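Local coordinates for antibiotic biosynthesis monooxygenase (Thermus thermophilus, PDB 1IUJ), which is of unknown function but belongs to the antibiotic biosynthesis monooxygenase family, which suggests a monooxygenase activity, and binds zinc in the crystal, at residues 1-10 with 49-59. Sequence-based numbering, arbitrary orientation.
Sequences MFVTMNRIPV and PYVVMTLWESE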
loop_
_atom_site.group_PDB
_atom_site.type_symbol
_atom_site.label_atom_id
_atom_site.label_comp_id
_atom_site.label_asym_id
_atom_site.label_seq_id
_atom_site.Cartn_x
_atom_site.Cartn_y
_atom_site.Cartn_z
ATOM N N MET B 1 -8.607 3.931 10.686
ATOM C CA MET B 1 -7.358 4.403 10.012
ATOM C C MET B 1 -7.575 4.527 8.509
ATOM O O MET B 1 -8.194 3.658 7.885
ATOM C CB MET B 1 -6.175 3.485 10.354
ATOM C CG MET B 1 -4.845 4.128 10.103
ATOM S SD MET B 1 -3.372 3.201 10.624
ATOM C CE MET B 1 -3.432 1.946 9.485
ATOM N N PHE B 2 -7.094 5.619 7.936
ATOM C CA PHE B 2 -7.349 5.973 6.545
ATOM C C PHE B 2 -5.995 5.964 5.834
ATOM O O PHE B 2 -5.002 6.420 6.396
ATOM C CB PHE B 2 -8.016 7.353 6.498
ATOM C CG PHE B 2 -8.162 7.943 5.119
ATOM C CD1 PHE B 2 -9.263 7.621 4.319
ATOM C CD2 PHE B 2 -7.246 8.877 4.657
ATOM C CE1 PHE B 2 -9.429 8.189 3.043
ATOM C CE2 PHE B 2 -7.388 9.483 3.362
ATOM C CZ PHE B 2 -8.493 9.134 2.560
ATOM N N VAL B 3 -5.928 5.377 4.645
ATOM C CA VAL B 3 -4.655 5.255 3.943
ATOM C C VAL B 3 -4.772 5.824 2.543
ATOM O O VAL B 3 -5.756 5.533 1.821
ATOM C CB VAL B 3 -4.225 3.755 3.843
ATOM C CG1 VAL B 3 -2.988 3.578 3.003
ATOM C CG2 VAL B 3 -4.038 3.161 5.220
ATOM N N THR B 4 -3.760 6.583 2.146
ATOM C CA THR B 4 -3.615 6.993 0.739
ATOM C C THR B 4 -2.427 6.299 0.104
ATOM O O THR B 4 -1.422 6.037 0.772
ATOM C CB THR B 4 -3.448 8.507 0.557
ATOM O OG1 THR B 4 -2.293 8.964 1.284
ATOM C CG2 THR B 4 -4.604 9.268 1.146
ATOM N N MET B 5 -2.581 5.956 -1.163
ATOM C CA MET B 5 -1.467 5.455 -1.964
ATOM C C MET B 5 -1.371 6.309 -3.210
ATOM O O MET B 5 -2.277 6.325 -4.035
ATOM C CB MET B 5 -1.667 3.983 -2.326
ATOM C CG MET B 5 -1.679 3.098 -1.125
ATOM S SD MET B 5 -1.616 1.381 -1.638
ATOM C CE MET B 5 -1.856 0.692 -0.086
ATOM N N ASN B 6 -0.268 7.048 -3.334
ATOM C CA ASN B 6 -0.074 7.917 -4.483
ATOM C C ASN B 6 0.884 7.196 -5.387
ATOM O O ASN B 6 2.058 7.004 -5.015
ATOM C CB ASN B 6 0.509 9.231 -4.014
ATOM C CG ASN B 6 0.308 10.377 -5.018
ATOM O OD1 ASN B 6 0.780 11.504 -4.771
ATOM N ND2 ASN B 6 -0.376 10.121 -6.115
ATOM N N ARG B 7 0.370 6.750 -6.529
ATOM C CA ARG B 7 1.168 5.992 -7.505
ATOM C C ARG B 7 1.799 6.963 -8.487
ATOM O O ARG B 7 1.101 7.664 -9.222
ATOM C CB ARG B 7 0.276 4.974 -8.239
ATOM C CG ARG B 7 -0.531 4.036 -7.290
ATOM C CD ARG B 7 -1.564 3.227 -8.040
ATOM N NE ARG B 7 -0.993 2.376 -9.081
ATOM C CZ ARG B 7 -0.394 1.208 -8.837
ATOM N NH1 ARG B 7 -0.286 0.747 -7.595
ATOM N NH2 ARG B 7 0.098 0.498 -9.845
ATOM N N ILE B 8 3.132 7.015 -8.477
ATOM C CA ILE B 8 3.876 8.036 -9.209
ATOM C C ILE B 8 4.803 7.321 -10.175
ATOM O O ILE B 8 5.751 6.659 -9.734
ATOM C CB ILE B 8 4.628 8.941 -8.217
ATOM C CG1 ILE B 8 3.609 9.656 -7.294
ATOM C CG2 ILE B 8 5.530 9.931 -8.980
ATOM C CD1 ILE B 8 4.213 10.222 -6.047
ATOM N N PRO B 9 4.536 7.425 -11.483
ATOM C CA PRO B 9 5.308 6.703 -12.483
ATOM C C PRO B 9 6.568 7.471 -12.841
ATOM O O PRO B 9 6.668 8.046 -13.934
ATOM C CB PRO B 9 4.336 6.622 -13.681
ATOM C CG PRO B 9 3.538 7.880 -13.566
ATOM C CD PRO B 9 3.451 8.218 -12.095
ATOM N N VAL B 10 7.527 7.452 -11.931
ATOM C CA VAL B 10 8.837 8.090 -12.180
ATOM C C VAL B 10 9.795 7.153 -12.882
ATOM O O VAL B 10 9.940 5.980 -12.497
ATOM C CB VAL B 10 9.448 8.680 -10.882
ATOM C CG1 VAL B 10 9.688 7.616 -9.841
ATOM C CG2 VAL B 10 10.743 9.446 -11.165
ATOM N N PRO B 49 5.119 1.964 -11.099
ATOM C CA PRO B 49 5.217 3.205 -10.318
ATOM C C PRO B 49 5.727 3.024 -8.880
ATOM O O PRO B 49 5.477 2.008 -8.231
ATOM C CB PRO B 49 3.772 3.699 -10.310
ATOM C CG PRO B 49 2.966 2.390 -10.312
ATOM C CD PRO B 49 3.712 1.555 -11.294
ATOM N N TYR B 50 6.422 4.051 -8.382
ATOM C CA TYR B 50 6.617 4.202 -6.932
ATOM C C TYR B 50 5.245 4.348 -6.276
ATOM O O TYR B 50 4.303 4.824 -6.924
ATOM C CB TYR B 50 7.446 5.482 -6.640
ATOM C CG TYR B 50 8.953 5.283 -6.610
ATOM C CD1 TYR B 50 9.678 5.092 -7.785
ATOM C CD2 TYR B 50 9.638 5.291 -5.400
ATOM C CE1 TYR B 50 11.080 4.930 -7.738
ATOM C CE2 TYR B 50 11.039 5.118 -5.341
ATOM C CZ TYR B 50 11.725 4.932 -6.513
ATOM O OH TYR B 50 13.107 4.736 -6.443
ATOM N N VAL B 51 5.152 3.934 -5.020
ATOM C CA VAL B 51 3.975 4.244 -4.180
ATOM C C VAL B 51 4.359 5.013 -2.944
ATOM O O VAL B 51 5.184 4.583 -2.164
ATOM C CB VAL B 51 3.127 2.974 -3.835
ATOM C CG1 VAL B 51 2.013 3.313 -2.854
ATOM C CG2 VAL B 51 2.516 2.422 -5.092
ATOM N N VAL B 52 3.723 6.170 -2.741
ATOM C CA VAL B 52 3.884 6.884 -1.482
ATOM C C VAL B 52 2.641 6.518 -0.682
ATOM O O VAL B 52 1.495 6.861 -1.065
ATOM C CB VAL B 52 3.962 8.386 -1.668
ATOM C CG1 VAL B 52 3.949 9.068 -0.292
ATOM C CG2 VAL B 52 5.166 8.802 -2.546
ATOM N N MET B 53 2.865 5.845 0.437
ATOM C CA MET B 53 1.761 5.327 1.231
ATOM C C MET B 53 1.715 6.088 2.533
ATOM O O MET B 53 2.722 6.166 3.252
ATOM C CB MET B 53 1.965 3.850 1.545
ATOM C CG MET B 53 0.815 3.304 2.340
ATOM S SD MET B 53 0.991 1.560 2.519
ATOM C CE MET B 53 2.514 1.435 3.397
ATOM N N THR B 54 0.555 6.630 2.860
ATOM C CA THR B 54 0.461 7.454 4.057
ATOM C C THR B 54 -0.712 7.017 4.886
ATOM O O THR B 54 -1.799 6.758 4.344
ATOM C CB THR B 54 0.325 8.915 3.673
ATOM O OG1 THR B 54 1.422 9.298 2.827
ATOM C CG2 THR B 54 0.457 9.824 4.948
ATOM N N LEU B 55 -0.458 6.829 6.180
ATOM C CA LEU B 55 -1.456 6.357 7.139
ATOM C C LEU B 55 -1.912 7.524 7.987
ATOM O O LEU B 55 -1.078 8.249 8.532
ATOM C CB LEU B 55 -0.836 5.296 8.062
ATOM C CG LEU B 55 -0.724 3.859 7.554
ATOM C CD1 LEU B 55 0.115 3.770 6.272
ATOM C CD2 LEU B 55 -0.099 3.034 8.705
ATOM N N TRP B 56 -3.226 7.686 8.089
ATOM C CA TRP B 56 -3.854 8.812 8.814
ATOM C C TRP B 56 -4.877 8.303 9.823
ATOM O O TRP B 56 -5.504 7.265 9.619
ATOM C CB TRP B 56 -4.608 9.674 7.778
ATOM C CG TRP B 56 -3.691 10.434 6.819
ATOM C CD1 TRP B 56 -3.403 10.133 5.515
ATOM C CD2 TRP B 56 -3.026 11.663 7.103
ATOM N NE1 TRP B 56 -2.545 11.073 4.989
ATOM C CE2 TRP B 56 -2.314 12.037 5.941
ATOM C CE3 TRP B 56 -2.954 12.491 8.233
ATOM C CZ2 TRP B 56 -1.520 13.193 5.888
ATOM C CZ3 TRP B 56 -2.163 13.641 8.175
ATOM C CH2 TRP B 56 -1.477 13.981 7.013
ATOM N N GLU B 57 -5.092 9.057 10.912
ATOM C CA GLU B 57 -6.128 8.685 11.879
ATOM C C GLU B 57 -7.532 8.660 11.266
ATOM O O GLU B 57 -8.390 7.874 11.687
ATOM C CB GLU B 57 -6.102 9.694 13.044
ATOM C CG GLU B 57 -6.961 9.364 14.232
ATOM C CD GLU B 57 -6.134 8.685 15.296
ATOM O OE1 GLU B 57 -5.941 7.457 15.171
ATOM O OE2 GLU B 57 -5.648 9.387 16.231
ATOM N N SER B 58 -7.754 9.522 10.264
ATOM C CA SER B 58 -9.044 9.649 9.603
ATOM C C SER B 58 -8.916 10.311 8.264
ATOM O O SER B 58 -7.933 10.984 7.997
ATOM C CB SER B 58 -10.017 10.473 10.452
ATOM O OG SER B 58 -9.622 11.851 10.509
ATOM N N GLU B 59 -9.950 10.164 7.436
ATOM C CA GLU B 59 -10.021 10.906 6.194
ATOM C C GLU B 59 -9.979 12.437 6.427
ATOM O O GLU B 59 -9.342 13.162 5.665
ATOM C CB GLU B 59 -11.252 10.462 5.404
ATOM C CG GLU B 59 -11.404 11.173 4.067
ATOM C CD GLU B 59 -12.590 10.674 3.261
ATOM O OE1 GLU B 59 -13.313 9.735 3.674
ATOM O OE2 GLU B 59 -12.808 11.272 2.217
HETATM O O HOH W 1 -1.717 11.538 2.271
HETATM O O HOH W 2 0.122 9.006 0.279
HETATM O O HOH W 3 8.202 4.374 -11.122
#
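Phe2, Thr4, Asn6 and Ile8 pair with Trp56, Thr54, Val52 and Tyr50 through reciprocal backbone hydrogen bonds, making strands 2-8 and 50-56 antiparallel neighbours at the middle of the four-stranded sheet. Seven of the eight bonds are sound, such as Phe2 N to Trp56 O at 2.8 Å; Tyr50 N to Ile8 O is weak, where Pro9 makes an inverse gamma turn. At the non-hydrogen-bonded pairs, CA-H...O contacts run from both strands: from Val3, Met5 and Arg7, and from Met53 and Val51.

On the face with Thr4 and Thr54, two waters bridge polar groups. One joins Thr4 OG1 to Trp56 NE1, 2.9 Å from that nitrogen, at the indole edge and in the ring plane. The other ties Thr4 OG1 (2.6 Å) to Thr54 OG1 and Val52 O. Thr4 chi1 of 58° sets OG1 between its backbone N and carbonyl carbon, within reach of both waters. The Asn6 side chain lies about 4 Å from a bound zinc ion, near the zinc ligand His75. Helix 15-29 packs on Ile8, Tyr50, Val52 and Trp56.

Where helix 59-66 begins, Glu59 CA and CB cover one face of the Phe2 ring, CA in a CH-pi contact 3.7 Å from the centroid. CG passes CE1, and the carboxylate lies beyond the ring edge, its plane 7° from parallel. Glu59 OE1 forms a salt bridge with Lys44 NZ of the second subunit. Trp56 CD1 comes to the Phe2 ring edge.

On the reverse face, Met5 and Met53 run side by side, CE to SD 4.0 Å, and Met1 CE meets Leu55 CD2 at 3.6 Å. Pro49 CG covers one face of the Arg7 guanidinium, 3.5 Å from NH2.

The helix-facing side is thus largely apolar and aromatic with a small water-bridged patch. The reverse face joins the dimer of this ferredoxin-like, dimeric alpha-beta barrel-type fold: Met5, Val51 and Met53 pack on Leu41, Phe95 and Met53 of the second subunit, and Arg7 NH1 forms a salt bridge with its Glu93 OE2.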